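Virulence protein vsdE (Salmonella enterica, PDB 5LQ6) acts as a cysteine hydrolase effector that contributes to suppression of host immune responses and to bacterial virulence. Local coordinates at residues Ser146-Ala152 with Arg164-Val170; Leu120-Leu126 with Glu208-Tyr214. The protein carries 4 engineered substitutions. All coordinates share one frame; numbering follows the deposited sequence. Where two conformers were deposited one is given.

Interaction 1. Residues Ser146-Ala152 with Arg164-Val170; sequences SSFIISA and RHDFNAV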
# COMPACT_ATOMS: atom_id res chain seq x y z
N SER A 146 -12.61 -1.08 -0.48
CA SER A 146 -12.00 -2.37 -0.76
C SER A 146 -10.50 -2.39 -0.89
O SER A 146 -9.94 -3.45 -1.10
CB SER A 146 -12.58 -3.02 -2.00
OG SER A 146 -12.36 -2.16 -3.10
N SER A 147 -9.83 -1.25 -0.83
CA SER A 147 -8.39 -1.18 -1.01
C SER A 147 -7.72 -0.25 -0.02
O SER A 147 -8.17 0.90 0.18
CB SER A 147 -8.10 -0.72 -2.43
OG SER A 147 -6.69 -0.60 -2.64
N PHE A 148 -6.66 -0.73 0.63
CA PHE A 148 -6.05 -0.03 1.74
C PHE A 148 -4.54 -0.18 1.74
O PHE A 148 -4.02 -1.16 1.21
CB PHE A 148 -6.58 -0.54 3.08
CG PHE A 148 -8.09 -0.53 3.20
CD1 PHE A 148 -8.84 -1.58 2.69
CD2 PHE A 148 -8.72 0.60 3.70
CE1 PHE A 148 -10.22 -1.54 2.74
CE2 PHE A 148 -10.12 0.63 3.76
CZ PHE A 148 -10.81 -0.45 3.25
N ILE A 149 -3.86 0.78 2.35
CA ILE A 149 -2.44 0.67 2.65
C ILE A 149 -2.32 0.42 4.16
O ILE A 149 -2.96 1.14 4.95
CB ILE A 149 -1.60 1.90 2.26
CG1 ILE A 149 -1.77 2.24 0.78
CG2 ILE A 149 -0.13 1.69 2.58
CD1 ILE A 149 -1.14 3.59 0.37
N ILE A 150 -1.50 -0.55 4.53
CA ILE A 150 -1.29 -0.88 5.94
C ILE A 150 0.07 -0.42 6.33
O ILE A 150 1.06 -0.68 5.60
CB ILE A 150 -1.41 -2.37 6.20
CG1 ILE A 150 -2.59 -2.99 5.46
CG2 ILE A 150 -1.43 -2.67 7.70
CD1 ILE A 150 -3.91 -2.47 5.84
N SER A 151 0.23 0.24 7.46
CA SER A 151 1.53 0.62 8.02
C SER A 151 1.68 -0.10 9.35
O SER A 151 0.82 0.03 10.24
CB SER A 151 1.60 2.13 8.23
OG SER A 151 1.52 2.83 7.04
N ALA A 152 2.74 -0.89 9.47
CA ALA A 152 3.04 -1.64 10.68
C ALA A 152 4.28 -1.05 11.32
O ALA A 152 5.26 -0.71 10.67
CB ALA A 152 3.24 -3.06 10.37
N ARG A 164 9.53 -0.37 10.62
CA ARG A 164 8.33 0.15 9.98
C ARG A 164 8.22 -0.51 8.62
O ARG A 164 9.20 -0.60 7.88
CB ARG A 164 8.46 1.65 9.77
CG ARG A 164 7.48 2.22 8.73
CD ARG A 164 6.22 2.78 9.26
NE ARG A 164 5.33 3.19 8.16
CZ ARG A 164 5.48 4.27 7.39
NH1 ARG A 164 6.55 5.07 7.50
NH2 ARG A 164 4.55 4.58 6.51
N HIS A 165 7.02 -0.94 8.28
CA HIS A 165 6.80 -1.57 6.99
C HIS A 165 5.41 -1.24 6.51
O HIS A 165 4.44 -1.42 7.25
CB HIS A 165 6.95 -3.05 7.13
CG HIS A 165 6.88 -3.81 5.85
ND1 HIS A 165 7.64 -3.51 4.75
CD2 HIS A 165 6.14 -4.90 5.50
CE1 HIS A 165 7.40 -4.40 3.79
NE2 HIS A 165 6.49 -5.23 4.22
N ASP A 166 5.30 -0.81 5.25
CA ASP A 166 4.02 -0.64 4.58
C ASP A 166 3.77 -1.77 3.61
O ASP A 166 4.67 -2.31 3.01
CB ASP A 166 3.96 0.67 3.79
CG ASP A 166 3.66 1.91 4.63
OD1 ASP A 166 3.77 1.84 5.86
OD2 ASP A 166 3.31 2.94 4.03
N PHE A 167 2.49 -2.13 3.48
CA PHE A 167 2.01 -3.13 2.55
C PHE A 167 0.54 -2.82 2.24
O PHE A 167 0.06 -1.74 2.57
CB PHE A 167 2.28 -4.55 3.05
CG PHE A 167 1.74 -4.85 4.43
CD1 PHE A 167 2.42 -4.41 5.53
CD2 PHE A 167 0.54 -5.53 4.61
CE1 PHE A 167 1.96 -4.69 6.81
CE2 PHE A 167 0.07 -5.79 5.89
CZ PHE A 167 0.76 -5.35 6.97
N ASN A 168 -0.13 -3.70 1.56
CA ASN A 168 -1.47 -3.43 1.03
C ASN A 168 -2.48 -4.48 1.44
O ASN A 168 -2.14 -5.58 1.86
CB ASN A 168 -1.45 -3.32 -0.50
CG ASN A 168 -0.54 -2.21 -1.01
OD1 ASN A 168 0.68 -2.32 -0.96
ND2 ASN A 168 -1.16 -1.14 -1.48
N ALA A 169 -3.75 -4.13 1.37
CA ALA A 169 -4.81 -5.09 1.64
C ALA A 169 -5.97 -4.74 0.68
O ALA A 169 -6.34 -3.56 0.53
CB ALA A 169 -5.27 -5.03 3.06
N VAL A 170 -6.54 -5.76 0.04
CA VAL A 170 -7.67 -5.59 -0.84
C VAL A 170 -8.72 -6.64 -0.52
O VAL A 170 -8.40 -7.81 -0.34
CB VAL A 170 -7.28 -5.68 -2.32
CG1 VAL A 170 -8.45 -5.59 -3.28
CG2 VAL A 170 -6.28 -4.58 -2.70
O HOH W 1 -4.19 -1.01 -1.60

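Interaction 2. Residues Leu120-Leu126 with Glu208-Tyr214; sequences LNQSYSL and EFYVRAY. Engineered in segment 120-126: Ser125 (natural residue Cys).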
# COMPACT_ATOMS: atom_id res chain seq x y z
N LEU A 120 -2.88 10.78 3.05
CA LEU A 120 -4.11 9.99 3.14
C LEU A 120 -4.54 9.90 4.62
O LEU A 120 -3.71 9.82 5.49
CB LEU A 120 -3.89 8.58 2.58
CG LEU A 120 -3.36 8.48 1.16
CD1 LEU A 120 -3.24 7.03 0.73
CD2 LEU A 120 -4.25 9.31 0.21
N ASN A 121 -5.81 10.01 4.87
CA ASN A 121 -6.26 10.01 6.29
C ASN A 121 -6.12 8.58 6.82
O ASN A 121 -6.38 7.62 6.11
CB ASN A 121 -7.70 10.50 6.46
CG ASN A 121 -8.68 9.72 5.59
OD1 ASN A 121 -8.32 9.25 4.52
ND2 ASN A 121 -9.91 9.59 6.04
N GLN A 122 -5.64 8.50 8.03
CA GLN A 122 -5.35 7.23 8.66
C GLN A 122 -6.48 6.84 9.61
O GLN A 122 -7.30 7.65 10.03
CB GLN A 122 -4.06 7.33 9.44
CG GLN A 122 -2.85 7.61 8.62
CD GLN A 122 -1.61 7.00 9.22
OE1 GLN A 122 -1.24 7.37 10.33
NE2 GLN A 122 -1.00 6.03 8.52
N SER A 123 -6.48 5.57 9.94
CA SER A 123 -7.24 5.03 11.05
C SER A 123 -6.56 5.38 12.32
O SER A 123 -5.41 5.77 12.35
CB SER A 123 -7.29 3.50 10.95
OG SER A 123 -6.01 2.94 11.19
N TYR A 124 -7.26 5.12 13.43
CA TYR A 124 -6.64 5.02 14.74
C TYR A 124 -5.71 3.80 14.74
O TYR A 124 -5.82 2.93 13.88
CB TYR A 124 -7.69 4.83 15.82
CG TYR A 124 -8.65 5.96 16.01
CD1 TYR A 124 -8.18 7.27 16.22
CD2 TYR A 124 -10.02 5.73 16.05
CE1 TYR A 124 -9.06 8.32 16.45
CE2 TYR A 124 -10.92 6.77 16.26
CZ TYR A 124 -10.43 8.06 16.47
OH TYR A 124 -11.34 9.09 16.69
N SER A 125 -4.80 3.74 15.71
CA SER A 125 -3.89 2.63 15.85
C SER A 125 -4.69 1.35 16.16
O SER A 125 -5.64 1.36 16.96
CB SER A 125 -2.87 2.92 16.95
OG SER A 125 -1.98 1.85 17.11
N LEU A 126 -4.33 0.26 15.49
CA LEU A 126 -4.90 -1.04 15.70
C LEU A 126 -3.82 -1.97 16.28
O LEU A 126 -2.61 -1.81 16.01
CB LEU A 126 -5.40 -1.63 14.38
CG LEU A 126 -6.54 -0.81 13.79
CD1 LEU A 126 -6.81 -1.15 12.33
CD2 LEU A 126 -7.85 -0.97 14.54
N GLU A 208 1.92 -1.41 16.74
CA GLU A 208 0.75 -0.80 16.22
C GLU A 208 0.63 -1.05 14.67
O GLU A 208 1.60 -1.35 13.94
CB GLU A 208 0.82 0.70 16.44
CG GLU A 208 1.30 1.22 17.78
CD GLU A 208 1.95 2.59 17.63
OE1 GLU A 208 1.30 3.49 17.06
OE2 GLU A 208 3.12 2.76 18.06
N PHE A 209 -0.59 -0.93 14.19
CA PHE A 209 -0.92 -0.95 12.80
C PHE A 209 -1.82 0.24 12.49
O PHE A 209 -2.65 0.64 13.30
CB PHE A 209 -1.68 -2.23 12.47
CG PHE A 209 -0.90 -3.49 12.69
CD1 PHE A 209 -0.76 -3.99 13.95
CD2 PHE A 209 -0.29 -4.14 11.62
CE1 PHE A 209 -0.05 -5.15 14.20
CE2 PHE A 209 0.42 -5.34 11.87
CZ PHE A 209 0.55 -5.80 13.17
N TYR A 210 -1.72 0.76 11.27
CA TYR A 210 -2.58 1.83 10.80
C TYR A 210 -3.02 1.51 9.40
O TYR A 210 -2.28 0.89 8.68
CB TYR A 210 -1.85 3.17 10.75
CG TYR A 210 -1.37 3.64 12.08
CD1 TYR A 210 -0.19 3.19 12.61
CD2 TYR A 210 -2.13 4.49 12.81
CE1 TYR A 210 0.27 3.59 13.86
CE2 TYR A 210 -1.69 4.93 14.07
CZ TYR A 210 -0.51 4.46 14.58
OH TYR A 210 -0.09 4.89 15.82
N VAL A 211 -4.25 1.90 9.05
CA VAL A 211 -4.81 1.69 7.74
C VAL A 211 -5.10 3.04 7.12
O VAL A 211 -5.61 3.92 7.80
CB VAL A 211 -6.12 0.89 7.88
CG1 VAL A 211 -6.71 0.50 6.52
CG2 VAL A 211 -5.89 -0.38 8.73
N ARG A 212 -4.75 3.24 5.86
CA ARG A 212 -5.10 4.47 5.16
C ARG A 212 -5.54 4.13 3.73
O ARG A 212 -5.25 3.06 3.22
CB ARG A 212 -3.98 5.50 5.18
CG ARG A 212 -2.77 5.18 4.34
CD ARG A 212 -1.63 6.17 4.70
NE ARG A 212 -0.63 6.34 3.63
CZ ARG A 212 0.40 5.52 3.40
NH1 ARG A 212 0.65 4.48 4.16
NH2 ARG A 212 1.23 5.79 2.40
N ALA A 213 -6.22 5.06 3.10
CA ALA A 213 -6.73 4.86 1.76
C ALA A 213 -7.03 6.16 1.06
O ALA A 213 -7.43 7.14 1.73
CB ALA A 213 -7.94 3.99 1.78
N TYR A 214 -6.86 6.15 -0.23
CA TYR A 214 -7.14 7.30 -1.08
C TYR A 214 -8.61 7.35 -1.37
O TYR A 214 -9.17 6.35 -1.76
CB TYR A 214 -6.36 7.15 -2.41
CG TYR A 214 -6.59 8.23 -3.43
CD1 TYR A 214 -6.38 9.57 -3.12
CD2 TYR A 214 -7.00 7.91 -4.71
CE1 TYR A 214 -6.56 10.56 -4.08
CE2 TYR A 214 -7.19 8.90 -5.67
CZ TYR A 214 -6.99 10.22 -5.34
OH TYR A 214 -7.23 11.18 -6.31
O HOH W 2 -7.44 9.79 2.17

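Interaction 1. Residues Ser146-Ala152 with Arg164-Val170
Ser147-Ala152 and Arg164-Val170 pair as the two antiparallel strands of a beta hairpin, the central pair of a four-stranded sheet in a protein assigned to the papain-like CA clan of cysteine peptidases. Backbone bonds come in reciprocal pairs at Phe148 with Ala169, Ile150 with Phe167 and Ala152 with His165; Ile150 N to Phe167 O spans 2.8 Å and is nearly straight (169°). Between them, CA-H...O contacts such as Asp166 CA to Ile150 O help close the strands together.

Apolar packing lies on the face carrying Phe148, Ile150, Ala152, Phe167 and Ala169. The Phe167 CG sits between its own backbone N and carbonyl carbon (chi1 54°), which brings the ring across the neighbouring strand, so that one ring face meets Ile150. There Ile150 CB stands over the ring in a CH-pi contact, 3.9 Å from the Phe167 centroid, while Ile150 CG2 touches Phe167 CZ at 3.5 Å and Ala152 CB meets the ring's edge. Ile150 CD1 reaches on to Ala169 CB; helix 129-143 packs against this face through Val132 and Ile136.

His165 shares that face and hydrogen-bonds through NE2 to Asp185, with its side chain touching Cys76, consistent with a Cys-His-Asp catalytic triad.

Polar contacts gather on the face carrying Ser147, Ile149, Ser151, Asp166 and Asn168. Asp166 OD1 accepts the Ser151 hydroxyl at 2.7 Å from OG, from above the carboxylate plane, and also receives weak bonds from Arg164 NE and NH2 within a salt bridge; Asp166 OD2 forms a salt bridge with Arg212 NH1. Farther along, one water donates to Phe148 O, accepts from Asn168 ND2, which also bonds Ser80 O, and lies 2.7 Å from Ser147 OG.

Interaction 2. Residues Leu120-Leu126 with Glu208-Tyr214
Leu120 lays its side chain against the C-terminal end of Glu208-Tyr214: CB rests on the aliphatic part of Arg212, and CD2 lies 3.7 Å from Tyr214 CA and meets the Tyr214 ring at its edge. The Arg212 guanidinium continues past Leu120 to a salt bridge with Asp112. At Asn121 a water donates to both OD1 and Ala213 O, joining side chain to backbone. Gln122 then runs alongside Arg212, and its amide is almost parallel to the Tyr210 ring (planes 7° apart), with NE2 3.7 Å from Tyr210 CB.

Ser123 binds Val211 twice. Its N-H reaches Val211 O at 2.8 Å, and its OG, held between its own backbone N and carbonyl carbon (chi1 69°), accepts Val211 N at 3.0 Å in a nearly straight bond (170°). The same hydroxyl donates to Tyr124 O, so its rotation is fixed by a donor and an acceptor. Ser123 O lies in plane at the edge of the Tyr210 ring. The engineered Ser125, in the conformer given, places CB near the phenol end of Tyr210, 3.6 Å from OH.

Leu126 and Phe209 form a single antiparallel hydrogen-bonded pair: Leu126 N donates to Phe209 O at 2.8 Å, and Leu126 O accepts from Phe209 N. With Val211 in the conformer given, Leu126 CD1 reaches Val211 CG2 at 3.8 Å, close to Val132 of helix 129-143. The arrangement is that of an irregular loop joining helices 108-116 and 129-143 and bordering an edge strand of the antiparallel sheet, with a serine hydroxyl replacing a backbone acceptor.

The two interactions share one antiparallel sheet, in the order 180-184, 163-172, 147-157, 209-212, with centres about 9 Å apart. Interaction 1 joins its two middle strands; interaction 2 fits a loop along the outer strand 209-212. Strand 147-157 connects them, with probable backbone bonds Ile149 N to Arg212 O and Tyr210 N to Ser151 O. In sequence, 120-126 comes first, the hairpin follows, and 208-214 closes the set, so the long-range contact brackets the local one. Helix 129-143 touches both. The sheet thus ties the strand carrying the probable catalytic His165 to the C-terminal part of the chain.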